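Local coordinates for DUF1904 domain-containing protein (Vibrio cholerae O1 biovar eltor str. N16961, PDB 1U9D) that is of unknown function but belongs to a family of the MIF clan, which suggests a fold akin to that of macrophage migration inhibitory factor and its tautomerase relatives, at residues Thr35-Leu40 / Thr46-Phe51; Gln80-Ile85 / Val105-Leu110; Leu73-Glu78 / Thr113-Asp118; Arg20-Glu25 / Thr58-Glu63. All blocks are in the same frame, centred on the assembly; numbering follows the deposited sequence.

Interaction 1: Thr35-Leu40 / Thr46-Phe51; sequences TLLNEL and TARNAF
Leu37 reaches the loop 46-51 because its CG stands anti to the backbone N (chi1 180°), which carries the isopropyl end off the side of the helix and between two residues of the other segment. On that segment the Arg48 chain runs out extended as far as CG and CD and then bends at chi3 (66°), turning its guanidinium back along the helix. The two branches of Leu37 divide the work. CD1 lies 3.6 Å from the carbonyl O of Arg48 and 3.7 Å from CD2 of Phe51, whereas CD2 and CG rest over one face of the Arg48 guanidinium, with CD2 3.7 Å from NH2.

One residue further on, Asn38 meets the edge of the same group. Its OD1 accepts a hydrogen bond of 2.7 Å from Arg48 NH1, which arrives in the carbonyl plane, and a weak one of 3.2 Å from Arg48 NH2. The guanidinium is thus gripped at its rim by an amide and covered on a face by a leucine, which should restrict its rotation on an otherwise exposed surface. One turn on from Leu37, CB of Leu40 packs 3.7 Å from CE1 of Phe51, so the ring is held by leucines of successive turns.

The contact folds the loop back on the C-terminal half of helix 26-44 before the chain enters strand 52-55. Phe51 also touches Ser41 and Leu44 of that helix, while Leu40 reaches inward to Leu19 of strand 18-22 and to Ile85 of helix 79-97.

Interaction 2: Gln80-Ile85 / Val105-Leu110; sequences QTQDQI and VVFIPL
Gln82 lays the aliphatic part of its side chain over the ring of Phe107, in the layer between a helix and the sheet it covers. This is packing within a beta-alpha-beta unit: strand 69-74 leads into helix 79-97, which returns the chain to strand 104-109 beside and parallel to the first. CG of Gln82 sits 3.7 Å from the centroid of the Phe107 ring and only 10° off its normal, a CH-pi contact almost exactly over the centre.

The chain of Gln82 is extended and passes the phenylalanine in the opposite direction, so that the terminal amide continues toward the root of the ring. Its last torsion, chi3 at -79°, turns the amide nearly flat against the ring, with the two planes 16° apart. A turn later, Ile85 comes to the ring from another direction, its CG2 near the ring plane and at the edge.

Trp74 of strand 69-74 touches Gln82 and Ile85 and also meets the ring of Phe107, which brings the first strand of the unit into the same cluster. The helix meets CZ of Phe107 with two atoms, the backbone O of Gln82 at 3.7 Å and CG2 of Ile85 at 3.9 Å.

Interaction 3: Leu73-Glu78 / Thr113-Asp118; sequences LWFGRE and TAYYLD. With PO4 (phosphate ion), chain C.
The turn that leaves strand 69-74 meets the C-terminal segment through a T-shaped aromatic pair, Phe75 with Tyr115. The edge of Phe75 points at the face of Tyr115, with the planes at 75° and the centroids 5.1 Å apart. Phe75 CZ stands 3.6 Å from Tyr115 CG, over the ring near its rim, and Phe75 CE1 rests against Tyr115 CB and CD1. The Tyr115 side chain, with CG opposite the backbone N (chi1 -167°), presents a face to Phe75. Phe122 meets both rings and completes an aromatic cluster at the C-terminus.

Beyond Phe75 the same segment connects the strand to the helix of the beta-alpha-beta unit, and here it holds a phosphate ion, probably from the crystallisation liquor. Glu78 occupies the N-cap position of helix 79-97, and its backbone N donates to phosphate O2 at 2.9 Å. Arg77 NE donates to phosphate O2 at 2.9 Å, the oxygen lying at the edge of the guanidinium, in its plane. Glu78 OE2 lies 2.5 Å from phosphate O3. Leu97 O and Asp100 N of the second subunit make weak hydrogen bonds with Arg77 NH2 and Glu78 OE2, respectively, so the anion sits beside the subunit interface.

Interaction 4: Arg20-Glu25 / Thr58-Glu63; sequences RFRAVE and TQYFAE
Tyr60 has the most surface buried in this contact, followed by Arg22 and Ala23, whose backbones form the end of strand 18-22 and the turn just after it. The tyrosine projects from the loop 58-63, its CG trans to the carbonyl carbon (chi1 -61°), and sets one ring face against Ala23, whose left-handed backbone conformation turns the chain after the strand. The methyl CB of Ala23 sits over the centre of the Tyr60 ring, 4.0 Å from the centroid and 5° off the normal, as a CH-pi contact. The backbone joins in on the same ring, with Ala23 N 3.5 Å from Tyr60 CE2.

Past the ring, the hydroxyl reaches the aliphatic part of Arg22, where Tyr60 OH stands 3.5 Å from both CG and CD of Arg22. Arg22 is extended from CG to NE and crosses the tyrosine at about a right angle, its guanidinium plane turned 77° from the ring. The charged end has its strongest partner in Glu71 of the neighbouring strand 69-74, with NE in a salt bridge. Within its own loop Tyr60 OH also lies 2.8 Å from OG1 of Thr58.

Val66 touches both Ala23 and Tyr60, adding to this small surface cluster. Strand 18-22, helix 26-44 and the parallel strand 52-55 make a beta-alpha-beta unit, and the loop that follows it folds back on the end of its first strand, consistent with a MIF-like fold.

Interactions 2 and 3 are the most closely joined, with centres about 13 Å apart: strands 69-74 and 104-109 are neighbours in the sheet, Leu110 N probably donates to Trp74 O, 2.8 Å away, and Phe107 CD1 packs 3.5 Å from Trp74 CZ2. Interaction 1 meets interaction 2 where the two helices pack, Leu40 CD2 lying 4.0 Å from Ile85 CG2. Toward interaction 4, centred about 24 Å away across the chain's centre, Leu36 CD1 touches Phe21 CZ at 3.9 Å. Interactions 3 and 4 have centres about 26 Å apart yet meet through Leu73 and Arg20 on adjacent strands. Residues of interaction 3 bind the phosphate, at the start of the helix that supplies interaction 2.

Interaction 1: Thr35-Leu40 / Thr46-Phe51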
# COMPACT_ATOMS: atom_id res chain seq x y z
N THR A 35 -13.46 -14.67 8.00
CA THR A 35 -13.95 -13.32 7.83
C THR A 35 -12.87 -12.29 8.14
O THR A 35 -12.79 -11.25 7.49
CB THR A 35 -15.23 -13.08 8.68
OG1 THR A 35 -14.94 -13.27 10.06
CG2 THR A 35 -16.25 -14.14 8.40
N LEU A 36 -12.03 -12.58 9.13
CA LEU A 36 -10.91 -11.68 9.43
C LEU A 36 -9.91 -11.62 8.30
O LEU A 36 -9.39 -10.55 7.97
CB LEU A 36 -10.16 -12.11 10.70
CG LEU A 36 -10.34 -11.27 11.94
CD1 LEU A 36 -9.26 -11.70 12.93
CD2 LEU A 36 -10.26 -9.81 11.63
N LEU A 37 -9.60 -12.75 7.70
CA LEU A 37 -8.66 -12.77 6.59
C LEU A 37 -9.16 -11.90 5.43
O LEU A 37 -8.42 -11.11 4.85
CB LEU A 37 -8.39 -14.21 6.12
CG LEU A 37 -7.43 -14.35 4.96
CD1 LEU A 37 -6.11 -13.64 5.24
CD2 LEU A 37 -7.19 -15.82 4.65
N ASN A 38 -10.45 -12.03 5.12
CA ASN A 38 -11.07 -11.23 4.07
C ASN A 38 -10.92 -9.74 4.36
O ASN A 38 -10.43 -8.98 3.52
CB ASN A 38 -12.55 -11.56 3.94
CG ASN A 38 -12.81 -12.90 3.28
OD1 ASN A 38 -11.97 -13.43 2.56
ND2 ASN A 38 -13.99 -13.44 3.52
N GLU A 39 -11.30 -9.32 5.56
CA GLU A 39 -11.26 -7.91 5.92
C GLU A 39 -9.85 -7.33 6.06
O GLU A 39 -9.58 -6.23 5.55
CB GLU A 39 -12.11 -7.60 7.17
CG GLU A 39 -12.51 -6.14 7.21
CD GLU A 39 -13.54 -5.76 8.27
OE1 GLU A 39 -13.97 -6.63 9.06
OE2 GLU A 39 -13.91 -4.56 8.32
N LEU A 40 -8.93 -8.05 6.70
CA LEU A 40 -7.56 -7.56 6.87
C LEU A 40 -6.76 -7.51 5.57
O LEU A 40 -6.01 -6.57 5.34
CB LEU A 40 -6.80 -8.38 7.91
CG LEU A 40 -7.38 -8.29 9.32
CD1 LEU A 40 -6.62 -9.22 10.27
CD2 LEU A 40 -7.34 -6.87 9.84
N THR A 46 -2.72 -6.52 1.29
CA THR A 46 -1.67 -7.51 1.45
C THR A 46 -2.18 -8.88 0.99
O THR A 46 -3.38 -9.18 1.06
CB THR A 46 -1.22 -7.49 2.93
OG1 THR A 46 -0.30 -6.40 3.14
CG2 THR A 46 -0.42 -8.73 3.32
N ALA A 47 -1.28 -9.70 0.49
CA ALA A 47 -1.63 -11.03 0.03
C ALA A 47 -2.29 -11.81 1.16
O ALA A 47 -1.85 -11.74 2.27
CB ALA A 47 -0.38 -11.77 -0.46
N ARG A 48 -3.30 -12.60 0.85
CA ARG A 48 -3.94 -13.49 1.81
C ARG A 48 -3.00 -14.51 2.46
O ARG A 48 -3.19 -14.89 3.62
CB ARG A 48 -5.11 -14.21 1.14
CG ARG A 48 -6.18 -13.26 0.68
CD ARG A 48 -7.22 -13.90 -0.21
NE ARG A 48 -8.00 -14.89 0.54
CZ ARG A 48 -9.03 -14.60 1.30
NH1 ARG A 48 -9.48 -13.37 1.40
NH2 ARG A 48 -9.65 -15.59 1.94
N ASN A 49 -1.98 -14.98 1.73
CA ASN A 49 -1.00 -15.91 2.30
C ASN A 49 0.07 -15.24 3.18
O ASN A 49 0.95 -15.93 3.70
CB ASN A 49 -0.39 -16.82 1.23
CG ASN A 49 0.42 -16.06 0.20
OD1 ASN A 49 0.55 -14.84 0.26
ND2 ASN A 49 0.95 -16.80 -0.78
N ALA A 50 -0.02 -13.93 3.38
CA ALA A 50 0.88 -13.19 4.25
C ALA A 50 0.44 -13.25 5.74
O ALA A 50 1.23 -12.89 6.60
CB ALA A 50 0.98 -11.74 3.81
N PHE A 51 -0.77 -13.74 6.02
CA PHE A 51 -1.31 -13.79 7.38
C PHE A 51 -1.25 -15.21 7.91
O PHE A 51 -1.44 -16.18 7.16
CB PHE A 51 -2.77 -13.30 7.42
CG PHE A 51 -2.97 -11.90 6.94
CD1 PHE A 51 -3.17 -10.87 7.84
CD2 PHE A 51 -3.00 -11.61 5.59
CE1 PHE A 51 -3.33 -9.57 7.41
CE2 PHE A 51 -3.19 -10.31 5.15
CZ PHE A 51 -3.35 -9.29 6.07

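Interaction 2: Gln80-Ile85 / Val105-Leu110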
# COMPACT_ATOMS: atom_id res chain seq x y z
N GLN A 80 -1.68 4.97 12.91
CA GLN A 80 -3.03 5.10 12.41
C GLN A 80 -3.53 3.79 11.78
O GLN A 80 -4.67 3.42 11.96
CB GLN A 80 -3.14 6.22 11.37
CG GLN A 80 -4.57 6.46 10.95
CD GLN A 80 -5.48 6.58 12.15
OE1 GLN A 80 -5.19 7.37 13.07
NE2 GLN A 80 -6.57 5.80 12.18
N THR A 81 -2.66 3.09 11.06
CA THR A 81 -3.03 1.80 10.48
C THR A 81 -3.24 0.74 11.56
O THR A 81 -4.21 -0.02 11.52
CB THR A 81 -1.96 1.39 9.50
OG1 THR A 81 -1.87 2.41 8.49
CG2 THR A 81 -2.35 0.12 8.72
N GLN A 82 -2.33 0.71 12.51
CA GLN A 82 -2.41 -0.17 13.66
C GLN A 82 -3.75 0.03 14.37
O GLN A 82 -4.43 -0.91 14.71
CB GLN A 82 -1.21 0.11 14.59
CG GLN A 82 -1.16 -0.71 15.86
CD GLN A 82 0.05 -0.36 16.71
OE1 GLN A 82 1.17 -0.81 16.42
NE2 GLN A 82 -0.15 0.46 17.73
N ASP A 83 -4.13 1.28 14.57
CA ASP A 83 -5.41 1.57 15.20
C ASP A 83 -6.60 1.00 14.43
O ASP A 83 -7.56 0.53 15.03
CB ASP A 83 -5.66 3.08 15.30
CG ASP A 83 -4.69 3.81 16.20
OD1 ASP A 83 -3.92 3.24 17.01
OD2 ASP A 83 -4.63 5.07 16.14
N GLN A 84 -6.57 1.09 13.09
CA GLN A 84 -7.64 0.54 12.26
C GLN A 84 -7.74 -0.97 12.34
O GLN A 84 -8.83 -1.55 12.38
CB GLN A 84 -7.45 0.98 10.80
CG GLN A 84 -8.06 2.34 10.50
CD GLN A 84 -9.42 2.20 9.89
OE1 GLN A 84 -9.55 1.86 8.69
NE2 GLN A 84 -10.46 2.39 10.70
N ILE A 85 -6.58 -1.62 12.40
CA ILE A 85 -6.54 -3.06 12.50
C ILE A 85 -7.15 -3.51 13.79
O ILE A 85 -7.89 -4.49 13.83
CB ILE A 85 -5.12 -3.61 12.37
CG1 ILE A 85 -4.56 -3.34 10.99
CG2 ILE A 85 -5.11 -5.12 12.65
CD1 ILE A 85 -3.06 -3.44 10.94
N VAL A 105 -6.25 -6.30 22.16
CA VAL A 105 -5.49 -6.59 20.94
C VAL A 105 -4.13 -5.98 21.21
O VAL A 105 -4.04 -4.78 21.51
CB VAL A 105 -6.09 -5.95 19.69
CG1 VAL A 105 -5.18 -6.21 18.49
CG2 VAL A 105 -7.51 -6.46 19.39
N VAL A 106 -3.07 -6.76 21.13
CA VAL A 106 -1.75 -6.24 21.47
C VAL A 106 -0.79 -6.49 20.31
O VAL A 106 -0.72 -7.60 19.82
CB VAL A 106 -1.20 -6.91 22.78
CG1 VAL A 106 -0.99 -8.33 22.63
CG2 VAL A 106 0.12 -6.28 23.19
N PHE A 107 -0.07 -5.47 19.87
CA PHE A 107 0.84 -5.62 18.75
C PHE A 107 2.25 -5.74 19.30
O PHE A 107 2.65 -4.99 20.17
CB PHE A 107 0.69 -4.41 17.83
CG PHE A 107 -0.64 -4.32 17.15
CD1 PHE A 107 -0.80 -4.75 15.84
CD2 PHE A 107 -1.74 -3.79 17.80
CE1 PHE A 107 -2.04 -4.67 15.23
CE2 PHE A 107 -2.96 -3.72 17.18
CZ PHE A 107 -3.11 -4.17 15.88
N ILE A 108 3.01 -6.71 18.81
CA ILE A 108 4.38 -6.88 19.23
C ILE A 108 5.26 -6.74 17.99
O ILE A 108 5.11 -7.51 17.08
CB ILE A 108 4.57 -8.23 19.92
CG1 ILE A 108 3.80 -8.24 21.26
CG2 ILE A 108 6.06 -8.49 20.19
CD1 ILE A 108 3.37 -9.58 21.70
N PRO A 109 6.12 -5.73 17.95
CA PRO A 109 7.01 -5.50 16.81
C PRO A 109 8.13 -6.53 16.72
O PRO A 109 8.78 -6.83 17.70
CB PRO A 109 7.58 -4.11 17.11
CG PRO A 109 7.63 -4.07 18.57
CD PRO A 109 6.32 -4.69 18.98
N LEU A 110 8.33 -7.08 15.52
CA LEU A 110 9.46 -7.92 15.19
C LEU A 110 10.38 -7.10 14.29
O LEU A 110 9.92 -6.25 13.52
CB LEU A 110 9.00 -9.13 14.41
CG LEU A 110 8.05 -10.10 15.12
CD1 LEU A 110 7.50 -11.12 14.15
CD2 LEU A 110 8.78 -10.79 16.26

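Interaction 3: Leu73-Glu78 / Thr113-Asp118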
# COMPACT_ATOMS: atom_id res chain seq x y z
N LEU A 73 1.84 -10.36 16.06
CA LEU A 73 3.27 -10.25 15.92
C LEU A 73 3.52 -9.83 14.49
O LEU A 73 3.05 -10.49 13.57
CB LEU A 73 3.97 -11.56 16.22
CG LEU A 73 3.93 -11.88 17.71
CD1 LEU A 73 2.71 -12.70 18.02
CD2 LEU A 73 5.23 -12.60 18.14
N TRP A 74 4.18 -8.70 14.30
CA TRP A 74 4.33 -8.19 12.93
C TRP A 74 5.51 -7.27 12.77
O TRP A 74 6.15 -6.95 13.73
CB TRP A 74 3.04 -7.50 12.52
CG TRP A 74 2.76 -6.16 13.19
CD1 TRP A 74 3.34 -5.65 14.32
CD2 TRP A 74 1.82 -5.19 12.75
NE1 TRP A 74 2.82 -4.41 14.59
CE2 TRP A 74 1.89 -4.10 13.64
CE3 TRP A 74 0.92 -5.13 11.67
CZ2 TRP A 74 1.10 -2.97 13.49
CZ3 TRP A 74 0.15 -4.00 11.52
CH2 TRP A 74 0.24 -2.94 12.43
N PHE A 75 5.80 -6.82 11.55
CA PHE A 75 6.90 -5.86 11.35
C PHE A 75 6.56 -4.42 11.66
O PHE A 75 7.46 -3.55 11.69
CB PHE A 75 7.41 -5.91 9.90
CG PHE A 75 8.06 -7.21 9.53
CD1 PHE A 75 8.92 -7.83 10.39
CD2 PHE A 75 7.83 -7.78 8.28
CE1 PHE A 75 9.54 -9.02 10.03
CE2 PHE A 75 8.46 -8.96 7.91
CZ PHE A 75 9.29 -9.59 8.79
N GLY A 76 5.29 -4.13 11.85
CA GLY A 76 4.90 -2.77 12.19
C GLY A 76 4.26 -2.06 11.00
O GLY A 76 4.66 -2.22 9.84
N ARG A 77 3.20 -1.33 11.30
CA ARG A 77 2.68 -0.29 10.43
C ARG A 77 2.52 0.96 11.30
O ARG A 77 2.59 0.90 12.55
CB ARG A 77 1.35 -0.73 9.84
CG ARG A 77 1.43 -1.93 8.89
CD ARG A 77 1.95 -1.60 7.51
NE ARG A 77 1.02 -0.72 6.79
CZ ARG A 77 0.13 -1.09 5.89
NH1 ARG A 77 -0.01 -2.34 5.52
NH2 ARG A 77 -0.65 -0.17 5.33
N GLU A 78 2.32 2.11 10.66
CA GLU A 78 2.18 3.37 11.39
C GLU A 78 1.01 3.31 12.37
O GLU A 78 0.08 2.53 12.18
CB GLU A 78 1.95 4.53 10.39
CG GLU A 78 0.55 4.49 9.76
CD GLU A 78 0.39 5.43 8.57
OE1 GLU A 78 -0.49 6.33 8.61
OE2 GLU A 78 1.16 5.29 7.60
N THR A 113 15.35 -7.40 10.32
CA THR A 113 16.70 -7.99 10.25
C THR A 113 16.89 -9.24 11.12
O THR A 113 17.96 -9.85 11.06
CB THR A 113 17.81 -7.00 10.71
OG1 THR A 113 17.46 -6.44 11.98
CG2 THR A 113 17.92 -5.82 9.76
N ALA A 114 15.88 -9.55 11.94
CA ALA A 114 15.85 -10.77 12.79
C ALA A 114 14.83 -11.81 12.38
O ALA A 114 14.55 -12.76 13.14
CB ALA A 114 15.59 -10.37 14.22
N TYR A 115 14.23 -11.63 11.18
CA TYR A 115 13.24 -12.54 10.64
C TYR A 115 13.78 -13.17 9.36
O TYR A 115 14.07 -12.49 8.38
CB TYR A 115 11.96 -11.78 10.33
CG TYR A 115 10.76 -12.65 10.04
CD1 TYR A 115 9.68 -12.68 10.94
CD2 TYR A 115 10.63 -13.35 8.85
CE1 TYR A 115 8.55 -13.41 10.69
CE2 TYR A 115 9.45 -14.13 8.58
CZ TYR A 115 8.43 -14.13 9.51
OH TYR A 115 7.25 -14.83 9.33
N TYR A 116 13.95 -14.48 9.39
CA TYR A 116 14.60 -15.19 8.29
C TYR A 116 13.64 -16.14 7.62
O TYR A 116 12.87 -16.84 8.26
CB TYR A 116 15.79 -15.98 8.80
CG TYR A 116 16.88 -15.13 9.39
CD1 TYR A 116 18.07 -14.93 8.70
CD2 TYR A 116 16.75 -14.55 10.64
CE1 TYR A 116 19.07 -14.17 9.23
CE2 TYR A 116 17.73 -13.76 11.17
CZ TYR A 116 18.90 -13.58 10.46
OH TYR A 116 19.91 -12.81 11.01
N LEU A 117 13.66 -16.14 6.30
CA LEU A 117 12.83 -17.03 5.53
C LEU A 117 13.81 -17.80 4.66
O LEU A 117 14.65 -17.23 3.97
CB LEU A 117 11.75 -16.26 4.75
CG LEU A 117 10.48 -17.02 4.31
CD1 LEU A 117 9.77 -17.69 5.46
CD2 LEU A 117 9.50 -16.06 3.63
N ASP A 118 13.77 -19.12 4.76
CA ASP A 118 14.76 -19.93 4.06
C ASP A 118 16.22 -19.44 4.26
O ASP A 118 17.04 -19.44 3.34
CB ASP A 118 14.36 -20.02 2.59
CG ASP A 118 12.94 -20.53 2.38
OD1 ASP A 118 12.32 -21.05 3.35
OD2 ASP A 118 12.34 -20.47 1.29
P PO4 C . 2.98 2.25 7.20
O1 PO4 C . 4.16 2.02 8.11
O2 PO4 C . 1.67 1.92 7.87
O3 PO4 C . 2.95 3.70 6.79
O4 PO4 C . 3.11 1.35 5.98

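Interaction 4: Arg20-Glu25 / Thr58-Glu63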
# COMPACT_ATOMS: atom_id res chain seq x y z
N ARG A 20 -2.41 -14.36 17.09
CA ARG A 20 -2.49 -15.42 18.08
C ARG A 20 -3.69 -15.17 18.98
O ARG A 20 -3.79 -14.11 19.57
CB ARG A 20 -1.23 -15.47 18.90
CG ARG A 20 -0.03 -15.75 18.08
CD ARG A 20 1.23 -15.89 18.89
NE ARG A 20 2.31 -16.24 17.98
CZ ARG A 20 3.60 -16.27 18.30
NH1 ARG A 20 4.00 -15.95 19.52
NH2 ARG A 20 4.48 -16.59 17.36
N PHE A 21 -4.60 -16.13 19.05
CA PHE A 21 -5.84 -15.98 19.76
C PHE A 21 -5.74 -16.68 21.09
O PHE A 21 -5.52 -17.89 21.11
CB PHE A 21 -6.96 -16.58 18.92
CG PHE A 21 -7.24 -15.82 17.67
CD1 PHE A 21 -8.16 -14.79 17.68
CD2 PHE A 21 -6.54 -16.08 16.52
CE1 PHE A 21 -8.40 -14.02 16.52
CE2 PHE A 21 -6.77 -15.33 15.36
CZ PHE A 21 -7.72 -14.30 15.37
N ARG A 22 -5.88 -15.94 22.17
CA ARG A 22 -5.74 -16.46 23.52
C ARG A 22 -7.03 -16.23 24.29
O ARG A 22 -7.66 -15.18 24.13
CB ARG A 22 -4.67 -15.70 24.29
CG ARG A 22 -3.34 -15.59 23.64
CD ARG A 22 -2.22 -15.33 24.65
NE ARG A 22 -1.01 -15.53 23.93
CZ ARG A 22 -0.12 -16.46 24.17
NH1 ARG A 22 -0.23 -17.29 25.20
NH2 ARG A 22 0.92 -16.52 23.39
N ALA A 23 -7.39 -17.18 25.15
CA ALA A 23 -8.58 -17.05 26.00
C ALA A 23 -9.86 -16.83 25.21
O ALA A 23 -10.76 -16.09 25.61
CB ALA A 23 -8.37 -15.93 27.04
N VAL A 24 -9.94 -17.50 24.06
CA VAL A 24 -11.09 -17.41 23.17
C VAL A 24 -11.50 -18.85 22.85
O VAL A 24 -10.66 -19.69 22.57
CB VAL A 24 -10.78 -16.69 21.85
CG1 VAL A 24 -10.72 -15.20 22.01
CG2 VAL A 24 -9.48 -17.16 21.28
N GLU A 25 -12.79 -19.14 22.89
CA GLU A 25 -13.25 -20.48 22.59
C GLU A 25 -12.93 -20.85 21.14
O GLU A 25 -13.01 -20.01 20.26
CB GLU A 25 -14.75 -20.59 22.84
CG GLU A 25 -15.20 -22.03 22.99
CD GLU A 25 -15.88 -22.56 21.75
OE1 GLU A 25 -15.68 -23.75 21.40
OE2 GLU A 25 -16.63 -21.77 21.12
N THR A 58 -4.00 -22.91 25.89
CA THR A 58 -3.58 -22.79 27.28
C THR A 58 -4.75 -22.49 28.20
O THR A 58 -5.84 -22.12 27.76
CB THR A 58 -2.57 -21.66 27.41
OG1 THR A 58 -3.10 -20.47 26.85
CG2 THR A 58 -1.31 -21.92 26.59
N GLN A 59 -4.50 -22.60 29.50
CA GLN A 59 -5.53 -22.35 30.49
C GLN A 59 -5.20 -21.10 31.30
O GLN A 59 -4.08 -20.90 31.72
CB GLN A 59 -5.71 -23.56 31.40
CG GLN A 59 -6.27 -24.85 30.71
CD GLN A 59 -7.32 -24.61 29.61
OE1 GLN A 59 -8.24 -23.78 29.75
NE2 GLN A 59 -7.21 -25.37 28.51
N TYR A 60 -6.22 -20.30 31.51
CA TYR A 60 -6.11 -18.95 32.04
C TYR A 60 -6.93 -18.83 33.32
O TYR A 60 -7.96 -19.49 33.46
CB TYR A 60 -6.66 -17.92 31.06
CG TYR A 60 -5.96 -17.89 29.75
CD1 TYR A 60 -5.03 -16.92 29.46
CD2 TYR A 60 -6.20 -18.87 28.82
CE1 TYR A 60 -4.37 -16.91 28.25
CE2 TYR A 60 -5.56 -18.88 27.62
CZ TYR A 60 -4.64 -17.90 27.33
OH TYR A 60 -3.99 -17.95 26.11
N PHE A 61 -6.43 -18.02 34.23
CA PHE A 61 -7.16 -17.54 35.40
C PHE A 61 -7.00 -16.04 35.50
O PHE A 61 -5.90 -15.50 35.31
CB PHE A 61 -6.62 -18.15 36.68
CG PHE A 61 -7.34 -17.66 37.90
CD1 PHE A 61 -8.59 -18.17 38.24
CD2 PHE A 61 -6.83 -16.63 38.64
CE1 PHE A 61 -9.28 -17.67 39.35
CE2 PHE A 61 -7.50 -16.13 39.74
CZ PHE A 61 -8.71 -16.65 40.10
N ALA A 62 -8.09 -15.35 35.86
CA ALA A 62 -8.01 -13.98 36.30
C ALA A 62 -9.20 -13.73 37.23
O ALA A 62 -10.26 -14.33 37.06
CB ALA A 62 -8.05 -13.04 35.16
N GLU A 63 -9.00 -12.89 38.24
CA GLU A 63 -10.07 -12.54 39.14
C GLU A 63 -10.98 -11.66 38.32
O GLU A 63 -10.54 -10.74 37.61
CB GLU A 63 -9.56 -11.83 40.40
CG GLU A 63 -10.65 -11.38 41.37
CD GLU A 63 -10.20 -11.40 42.83
OE1 GLU A 63 -9.53 -12.38 43.23
OE2 GLU A 63 -10.52 -10.43 43.58